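Local coordinates for MdbA protein (Corynebacterium matruchotii ATCC 14266, PDB 6BO0), which probably acts as a thiol-disulfide oxidoreductase of the DsbA family, forming disulfide bonds in exported proteins by way of a thioredoxin-type active site, at residues T17-K22 / D62-I67; V28-D33 / V108-R113. All blocks are in the same frame, centred on the assembly; numbering follows the deposited sequence. Where two conformers were deposited one is given.

Contact 1 of 2, residues T17-K22 / D62-I67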
ATOM      1  N   THR A  17      11.853  -9.026   2.720  1.00 18.57           N
ATOM      2  CA  THR A  17      10.543  -9.569   3.036  1.00 18.27           C
ATOM      3  C   THR A  17      10.560 -11.070   2.862  1.00 19.83           C
ATOM      4  O   THR A  17      11.389 -11.627   2.118  1.00 23.76           O
ATOM      5  CB  THR A  17       9.464  -8.959   2.127  1.00 18.24           C
ATOM      6  OG1 THR A  17       9.807  -9.170   0.762  1.00 20.40           O
ATOM      7  CG2 THR A  17       9.343  -7.425   2.356  1.00 18.65           C
ATOM      8  N   ALA A  18       9.680 -11.736   3.596  1.00 18.26           N
ATOM      9  CA  ALA A  18       9.476 -13.196   3.480  1.00 18.36           C
ATOM     10  C   ALA A  18       7.976 -13.442   3.436  1.00 18.00           C
ATOM     11  O   ALA A  18       7.418 -14.148   4.277  1.00 19.38           O
ATOM     12  CB  ALA A  18      10.138 -13.974   4.615  1.00 20.84           C
ATOM     13  N   PHE A  19       7.351 -12.955   2.389  1.00 16.83           N
ATOM     14  CA  PHE A  19       5.949 -13.206   2.145  1.00 17.22           C
ATOM     15  C   PHE A  19       5.634 -12.972   0.679  1.00 15.74           C
ATOM     16  O   PHE A  19       6.515 -12.553  -0.112  1.00 19.60           O
ATOM     17  CB  PHE A  19       5.038 -12.379   3.062  1.00 16.83           C
ATOM     18  CG  PHE A  19       5.303 -10.894   3.041  1.00 16.31           C
ATOM     19  CD1 PHE A  19       4.839 -10.078   2.012  1.00 17.10           C
ATOM     20  CD2 PHE A  19       6.047 -10.307   4.048  1.00 19.74           C
ATOM     21  CE1 PHE A  19       5.097  -8.716   2.016  1.00 18.84           C
ATOM     22  CE2 PHE A  19       6.290  -8.947   4.064  1.00 21.19           C
ATOM     23  CZ  PHE A  19       5.825  -8.146   3.032  1.00 19.53           C
ATOM     24  N   ASN A  20       4.424 -13.350   0.295  1.00 16.76           N
ATOM     25  CA  ASN A  20       3.938 -13.264  -1.075  1.00 17.31           C
ATOM     26  C   ASN A  20       2.987 -12.100  -1.239  1.00 15.17           C
ATOM     27  O   ASN A  20       2.372 -11.641  -0.278  1.00 17.22           O
ATOM     28  CB  ASN A  20       3.212 -14.568  -1.418  1.00 20.65           C
ATOM     29  CG  ASN A  20       4.068 -15.762  -1.156  1.00 29.03           C
ATOM     30  OD1 ASN A  20       5.227 -15.746  -1.559  1.00 32.92           O
ATOM     31  ND2 ASN A  20       3.563 -16.727  -0.426  1.00 32.04           N
ATOM     32  N   ASN A  21       2.894 -11.633  -2.480  1.00 15.51           N
ATOM     33  CA  ASN A  21       2.016 -10.544  -2.833  1.00 14.74           C
ATOM     34  C   ASN A  21       1.177 -10.954  -4.000  1.00 14.60           C
ATOM     35  O   ASN A  21       1.712 -11.412  -5.016  1.00 16.89           O
ATOM     36  CB  ASN A  21       2.803  -9.269  -3.225  1.00 14.58           C
ATOM     37  CG  ASN A  21       3.837  -9.508  -4.333  1.00 15.74           C
ATOM     38  OD1 ASN A  21       4.656 -10.428  -4.235  1.00 17.71           O
ATOM     39  ND2 ASN A  21       3.837  -8.677  -5.357  1.00 16.20           N
ATOM     40  N   LYS A  22      -0.122 -10.748  -3.908  1.00 15.58           N
ATOM     41  CA  LYS A  22      -0.939 -10.881  -5.097  1.00 18.85           C
ATOM     42  C   LYS A  22      -2.157  -9.973  -4.997  1.00 16.60           C
ATOM     43  O   LYS A  22      -2.505  -9.502  -3.933  1.00 19.66           O
ATOM     44  CB  LYS A  22      -1.322 -12.318  -5.373  1.00 27.64           C
ATOM     45  CG  LYS A  22      -2.382 -12.829  -4.450  1.00 27.81           C
ATOM     46  CD  LYS A  22      -2.896 -14.181  -4.934  1.00 36.25           C
ATOM     47  CE  LYS A  22      -4.308 -14.466  -4.425  1.00 40.98           C
ATOM     48  NZ  LYS A  22      -5.038 -15.450  -5.276  1.00 54.46           N
ATOM     49  N   ASP A  62       5.814  -4.300  13.113  1.00 16.51           N
ATOM     50  CA  ASP A  62       5.060  -5.339  13.780  1.00 16.83           C
ATOM     51  C   ASP A  62       4.193  -6.081  12.768  1.00 15.32           C
ATOM     52  O   ASP A  62       4.059  -7.305  12.822  1.00 16.23           O
ATOM     53  CB  ASP A  62       4.223  -4.771  14.920  1.00 18.42           C
ATOM     54  CG  ASP A  62       5.059  -4.372  16.136  1.00 22.52           C
ATOM     55  OD1 ASP A  62       6.237  -4.807  16.297  1.00 25.41           O
ATOM     56  OD2 ASP A  62       4.501  -3.631  16.962  1.00 26.03           O
ATOM     57  N   MET A  63       3.611  -5.328  11.836  1.00 14.62           N
ATOM     58  CA  MET A  63       2.798  -5.939  10.775  1.00 15.35           C
ATOM     59  C   MET A  63       3.640  -6.922   9.943  1.00 14.39           C
ATOM     60  O   MET A  63       3.183  -8.029   9.605  1.00 16.17           O
ATOM     61  CB  MET A  63       2.180  -4.834   9.921  1.00 15.27           C
ATOM     62  CG  MET A  63       1.458  -5.359   8.710  1.00 16.03           C
ATOM     63  SD  MET A  63       0.471  -4.130   7.853  1.00 15.92           S
ATOM     64  CE  MET A  63       1.718  -3.199   7.011  1.00 20.86           C
ATOM     65  N   LYS A  64       4.818  -6.474   9.527  1.00 15.78           N
ATOM     66  CA  LYS A  64       5.676  -7.310   8.684  1.00 16.18           C
ATOM     67  C   LYS A  64       5.967  -8.672   9.331  1.00 15.88           C
ATOM     68  O   LYS A  64       5.870  -9.731   8.705  1.00 17.14           O
ATOM     69  CB  LYS A  64       6.970  -6.591   8.405  1.00 16.67           C
ATOM     70  CG  LYS A  64       7.872  -7.271   7.415  1.00 19.59           C
ATOM     71  CD  LYS A  64       9.084  -6.386   7.179  1.00 22.82           C
ATOM     72  CE  LYS A  64      10.118  -7.036   6.310  1.00 30.36           C
ATOM     73  NZ  LYS A  64      10.948  -8.036   7.043  1.00 33.27           N
ATOM     74  N   LYS A  65       6.252  -8.643  10.617  1.00 17.60           N
ATOM     75  CA  LYS A  65       6.542  -9.877  11.325  0.60 18.33           C
ATOM     76  C   LYS A  65       5.324 -10.789  11.420  1.00 19.31           C
ATOM     77  O   LYS A  65       5.430 -12.003  11.210  1.00 19.13           O
ATOM     78  CB  LYS A  65       7.085  -9.583  12.709  0.60 19.44           C
ATOM     79  CG  LYS A  65       7.417 -10.867  13.480  0.60 22.34           C
ATOM     80  CD  LYS A  65       8.337 -10.656  14.673  0.60 24.88           C
ATOM     81  CE  LYS A  65       8.479 -11.926  15.512  0.60 25.35           C
ATOM     82  NZ  LYS A  65       8.952 -13.093  14.728  0.60 25.70           N
ATOM     83  N   LEU A  66       4.167 -10.209  11.740  1.00 16.50           N
ATOM     84  CA  LEU A  66       2.952 -10.994  11.790  1.00 16.47           C
ATOM     85  C   LEU A  66       2.668 -11.663  10.442  1.00 15.46           C
ATOM     86  O   LEU A  66       2.227 -12.807  10.398  1.00 16.52           O
ATOM     87  CB  LEU A  66       1.766 -10.140  12.240  1.00 15.73           C
ATOM     88  CG  LEU A  66       1.813  -9.631  13.684  1.00 17.04           C
ATOM     89  CD1 LEU A  66       0.674  -8.670  13.884  1.00 18.07           C
ATOM     90  CD2 LEU A  66       1.758 -10.766  14.696  1.00 18.52           C
ATOM     91  N   ILE A  67       2.897 -10.940   9.341  1.00 15.60           N
ATOM     92  CA  ILE A  67       2.681 -11.536   8.017  1.00 15.62           C
ATOM     93  C   ILE A  67       3.677 -12.690   7.795  1.00 17.15           C
ATOM     94  O   ILE A  67       3.329 -13.821   7.422  1.00 17.29           O
ATOM     95  CB  ILE A  67       2.856 -10.507   6.882  1.00 14.97           C
ATOM     96  CG1 ILE A  67       1.823  -9.376   6.979  1.00 14.13           C
ATOM     97  CG2 ILE A  67       2.687 -11.208   5.510  1.00 16.12           C
ATOM     98  CD1 ILE A  67       2.159  -8.171   6.132  1.00 14.62           C
TER
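Lys64 NZ and Ala18 N both hold the same carboxylate oxygen, OE2 of Glu68, which lies just beyond 62-67. The lysine reaches it by a salt bridge within helix 51-68, and the backbone N-H of Ala18 by a hydrogen bond. Glu68 therefore ties 17-22 to the end of that helix. The Lys64 chain is extended as far as CE and then turns at its last torsion (chi4 -78°). On the way its CG meets the edge of the Phe19 ring, 4.1 Å from CE2 of Phe19. Lys64 CE lies 4.0 Å from the Thr17 methyl CG2, the two side chains crossing at about a right angle. This is the thioredoxin fold of the DsbA family, in which helix 51-68 follows Cys49, probably the active-site cysteine as in DsbA relatives. The contact lies at the C-terminal end of that helix, beside the edge strand 20-24. Phe19 and Ile67 form its buried part. Ile67 CG2 approaches the ring root obliquely, 3.6 Å from Phe19 CB. Phe19 CB points toward the helix, and chi1 54° sets CG between backbone N and carbonyl carbon, with the ring edge beside Lys64. Thr17 CB covers one face of that ring near the rim.

Contact 2 of 2, residues V28-D33 / V108-R113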
ATOM      1  N   VAL A  28      -4.514  -5.672  -2.302  1.00 11.61           N
ATOM      2  CA  VAL A  28      -3.182  -6.217  -2.389  1.00 11.97           C
ATOM      3  C   VAL A  28      -3.006  -7.120  -1.175  1.00 12.12           C
ATOM      4  O   VAL A  28      -2.983  -6.636  -0.034  1.00 12.94           O
ATOM      5  CB  VAL A  28      -2.095  -5.111  -2.455  1.00 12.60           C
ATOM      6  CG1 VAL A  28      -0.721  -5.743  -2.383  1.00 13.86           C
ATOM      7  CG2 VAL A  28      -2.241  -4.249  -3.702  1.00 13.38           C
ATOM      8  N   GLN A  29      -2.943  -8.427  -1.429  1.00 12.86           N
ATOM      9  CA  GLN A  29      -2.897  -9.424  -0.365  1.00 14.11           C
ATOM     10  C   GLN A  29      -1.450  -9.782  -0.096  1.00 12.97           C
ATOM     11  O   GLN A  29      -0.718 -10.205  -1.001  1.00 14.59           O
ATOM     12  CB  GLN A  29      -3.679 -10.671  -0.818  1.00 17.04           C
ATOM     13  CG  GLN A  29      -3.686 -11.845   0.162  1.00 21.04           C
ATOM     14  CD  GLN A  29      -3.997 -13.181  -0.530  1.00 20.87           C
ATOM     15  OE1 GLN A  29      -3.090 -13.919  -0.954  1.00 25.22           O
ATOM     16  NE2 GLN A  29      -5.262 -13.458  -0.710  1.00 21.10           N
ATOM     17  N   LEU A  30      -1.071  -9.646   1.167  1.00 13.38           N
ATOM     18  CA  LEU A  30       0.236 -10.026   1.655  1.00 13.53           C
ATOM     19  C   LEU A  30       0.058 -11.171   2.635  1.00 14.33           C
ATOM     20  O   LEU A  30      -0.607 -11.041   3.662  1.00 14.51           O
ATOM     21  CB  LEU A  30       0.920  -8.850   2.361  1.00 13.55           C
ATOM     22  CG  LEU A  30       0.932  -7.537   1.558  1.00 14.36           C
ATOM     23  CD1 LEU A  30       1.599  -6.452   2.405  1.00 15.27           C
ATOM     24  CD2 LEU A  30       1.670  -7.691   0.230  1.00 15.25           C
ATOM     25  N   VAL A  31       0.685 -12.291   2.339  1.00 15.21           N
ATOM     26  CA  VAL A  31       0.491 -13.513   3.134  1.00 14.21           C
ATOM     27  C   VAL A  31       1.691 -14.392   2.881  1.00 15.43           C
ATOM     28  O   VAL A  31       2.264 -14.389   1.789  1.00 17.29           O
ATOM     29  CB  VAL A  31      -0.826 -14.258   2.804  1.00 17.12           C
ATOM     30  CG1 VAL A  31      -0.756 -14.996   1.480  1.00 21.26           C
ATOM     31  CG2 VAL A  31      -1.191 -15.209   3.921  1.00 18.62           C
ATOM     32  N   SER A  32       2.096 -15.132   3.898  1.00 15.97           N
ATOM     33  CA  SER A  32       3.186 -16.039   3.701  1.00 17.12           C
ATOM     34  C   SER A  32       2.740 -17.476   3.599  1.00 16.56           C
ATOM     35  O   SER A  32       1.613 -17.838   3.945  1.00 17.29           O
ATOM     36  CB  SER A  32       4.221 -15.866   4.763  1.00 18.23           C
ATOM     37  OG  SER A  32       3.841 -16.604   5.884  1.00 19.73           O
ATOM     38  N   ASP A  33       3.645 -18.304   3.099  1.00 17.53           N
ATOM     39  CA  ASP A  33       3.437 -19.748   3.046  1.00 19.19           C
ATOM     40  C   ASP A  33       3.251 -20.376   4.438  1.00 18.31           C
ATOM     41  O   ASP A  33       2.761 -21.488   4.545  1.00 21.01           O
ATOM     42  CB  ASP A  33       4.620 -20.434   2.354  1.00 21.35           C
ATOM     43  CG  ASP A  33       4.682 -20.174   0.852  1.00 26.79           C
ATOM     44  OD1 ASP A  33       3.746 -19.580   0.261  1.00 27.85           O
ATOM     45  OD2 ASP A  33       5.692 -20.590   0.235  1.00 34.03           O
ATOM     46  N   VAL A 108       9.915  -5.325  -3.359  1.00 13.04           N
ATOM     47  CA  VAL A 108       9.870  -4.013  -3.997  1.00 12.23           C
ATOM     48  C   VAL A 108       8.576  -3.302  -3.610  1.00 11.59           C
ATOM     49  O   VAL A 108       8.585  -2.101  -3.308  1.00 12.02           O
ATOM     50  CB  VAL A 108      10.050  -4.149  -5.520  1.00 13.07           C
ATOM     51  CG1 VAL A 108       9.900  -2.797  -6.199  1.00 13.15           C
ATOM     52  CG2 VAL A 108      11.399  -4.722  -5.849  1.00 14.64           C
ATOM     53  N   TYR A 109       7.467  -4.033  -3.591  1.00 11.70           N
ATOM     54  CA  TYR A 109       6.198  -3.449  -3.174  1.00 11.18           C
ATOM     55  C   TYR A 109       6.289  -2.864  -1.761  1.00 11.43           C
ATOM     56  O   TYR A 109       5.887  -1.724  -1.513  1.00 11.30           O
ATOM     57  CB  TYR A 109       5.066  -4.481  -3.249  1.00 11.94           C
ATOM     58  CG  TYR A 109       3.790  -3.913  -2.677  1.00 11.22           C
ATOM     59  CD1 TYR A 109       3.054  -2.960  -3.356  1.00 11.15           C
ATOM     60  CD2 TYR A 109       3.360  -4.265  -1.418  1.00 13.14           C
ATOM     61  CE1 TYR A 109       1.907  -2.393  -2.808  1.00 11.11           C
ATOM     62  CE2 TYR A 109       2.230  -3.693  -0.846  1.00 12.89           C
ATOM     63  CZ  TYR A 109       1.505  -2.771  -1.543  1.00 11.70           C
ATOM     64  OH  TYR A 109       0.392  -2.228  -0.955  1.00 12.80           O
ATOM     65  N   TRP A 110       6.785  -3.669  -0.829  1.00 11.62           N
ATOM     66  CA  TRP A 110       6.858  -3.249   0.559  1.00 11.99           C
ATOM     67  C   TRP A 110       7.695  -1.984   0.718  1.00 11.70           C
ATOM     68  O   TRP A 110       7.291  -1.024   1.389  1.00 12.64           O
ATOM     69  CB  TRP A 110       7.454  -4.391   1.391  1.00 13.34           C
ATOM     70  CG  TRP A 110       7.574  -4.069   2.823  1.00 14.09           C
ATOM     71  CD1 TRP A 110       8.665  -3.555   3.467  1.00 16.56           C
ATOM     72  CD2 TRP A 110       6.555  -4.171   3.803  1.00 15.63           C
ATOM     73  NE1 TRP A 110       8.392  -3.346   4.794  1.00 18.02           N
ATOM     74  CE2 TRP A 110       7.101  -3.723   5.025  1.00 16.03           C
ATOM     75  CE3 TRP A 110       5.240  -4.611   3.781  1.00 15.98           C
ATOM     76  CZ2 TRP A 110       6.362  -3.698   6.192  1.00 17.99           C
ATOM     77  CZ3 TRP A 110       4.519  -4.587   4.954  1.00 20.55           C
ATOM     78  CH2 TRP A 110       5.083  -4.140   6.128  1.00 18.41           C
ATOM     79  N   ASN A 111       8.869  -1.988   0.106  1.00 11.96           N
ATOM     80  CA  ASN A 111       9.745  -0.833   0.203  1.00 12.34           C
ATOM     81  C   ASN A 111       9.176   0.409  -0.496  1.00 11.75           C
ATOM     82  O   ASN A 111       9.318   1.530   0.000  1.00 11.94           O
ATOM     83  CB  ASN A 111      11.149  -1.161  -0.298  1.00 14.24           C
ATOM     84  CG  ASN A 111      11.915  -2.024   0.668  1.00 15.12           C
ATOM     85  OD1 ASN A 111      12.005  -1.696   1.843  1.00 15.99           O
ATOM     86  ND2 ASN A 111      12.443  -3.143   0.194  1.00 18.36           N
ATOM     87  N   PHE A 112       8.498   0.213  -1.626  1.00 10.82           N
ATOM     88  CA  PHE A 112       7.878   1.324  -2.342  1.00 10.58           C
ATOM     89  C   PHE A 112       6.729   1.918  -1.533  1.00 10.79           C
ATOM     90  O   PHE A 112       6.600   3.140  -1.439  1.00 10.50           O
ATOM     91  CB  PHE A 112       7.424   0.864  -3.718  1.00 10.82           C
ATOM     92  CG  PHE A 112       7.083   1.980  -4.663  1.00  9.85           C
ATOM     93  CD1 PHE A 112       8.065   2.607  -5.388  1.00 10.77           C
ATOM     94  CD2 PHE A 112       5.775   2.385  -4.847  1.00 10.76           C
ATOM     95  CE1 PHE A 112       7.763   3.617  -6.284  1.00 11.27           C
ATOM     96  CE2 PHE A 112       5.459   3.371  -5.774  1.00 11.02           C
ATOM     97  CZ  PHE A 112       6.469   3.988  -6.471  1.00 11.27           C
ATOM     98  N   ARG A 113       5.916   1.055  -0.930  1.00 10.96           N
ATOM     99  CA  ARG A 113       4.826   1.541  -0.076  1.00 11.85           C
ATOM    100  C   ARG A 113       5.380   2.332   1.102  1.00 11.82           C
ATOM    101  O   ARG A 113       4.859   3.401   1.446  1.00 12.14           O
ATOM    102  CB  ARG A 113       3.951   0.379   0.395  1.00 12.15           C
ATOM    103  CG  ARG A 113       2.909   0.768   1.417  1.00 12.15           C
ATOM    104  CD  ARG A 113       1.981  -0.364   1.780  1.00 11.90           C
ATOM    105  NE  ARG A 113       1.075   0.026   2.865  1.00 12.62           N
ATOM    106  CZ  ARG A 113       1.359  -0.039   4.160  1.00 12.58           C
ATOM    107  NH1 ARG A 113       2.504  -0.533   4.586  1.00 14.20           N
ATOM    108  NH2 ARG A 113       0.484   0.428   5.040  1.00 14.05           N
TER
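Val28 lies over one face of the Tyr109 ring. Its methyl CG1 is 4.2 Å from the ring centroid and 25° off the ring normal, a CH-pi contact. The methyl is offset toward the hydroxyl end of the ring, and its nearest ring atom is Tyr109 CZ, 3.8 Å from Val28 CG1. The two side chains come from opposite directions, one from the strand and one from the helix. Tyr109 has CG anti to its backbone N (chi1 174°), and the ring reaches out from helix 106-118 to the sheet.

Leu30 comes in differently. It crosses Tyr109 at about a right angle, and its two methyls are shared between two aromatic residues. Leu30 CD2 is 4.2 Å from Tyr109 CD2, oblique to the ring. Leu30 CD1 meets the edge of the Trp110 indole, 4.3 Å from Trp110 CZ3. The contact is wholly apolar, and all four residues are buried. The indole is also held at its polar side, where Trp110 NE1 donates a hydrogen bond to Glu15.

The helix crosses the strand steeply. The axes of 28-31 and 108-113 approach to 11.7 Å, with 115° between their directions, and the gap is spanned mainly by the rings of Tyr109 and Trp110. Helix 106-118 belongs to the helical region inserted into the thioredoxin fold, as in DsbA. Tyr109 also touches Ala101 of helix 89-103 and Ile76 of strand 72-78. Strand 27-31 itself is paired on one side with strand 72-78, through Val28 with Ile76 and Leu30 with Val74, and on the other with strand 20-24.

How the contacts relate
Contacts 1 and 2 are neighbours, with centres about 6 Å apart. Their first segments pair as adjacent antiparallel strands: Asn20 N is 2.8 Å from Val31 O, and Lys22 O is 2.8 Å from Gln29 N, both probable hydrogen bonds. Their second segments meet where Met63 CE packs 3.6 Å from Trp110 CH2. Leu30 of contact 2 also touches Phe19 and Ile67 of contact 1. This joins the buried parts of the two contacts into one apolar cluster between the sheet and helices 51-68 and 106-118. Cys49, found as s-hydroxycysteine, is the probable active-site cysteine, and neither contact includes it.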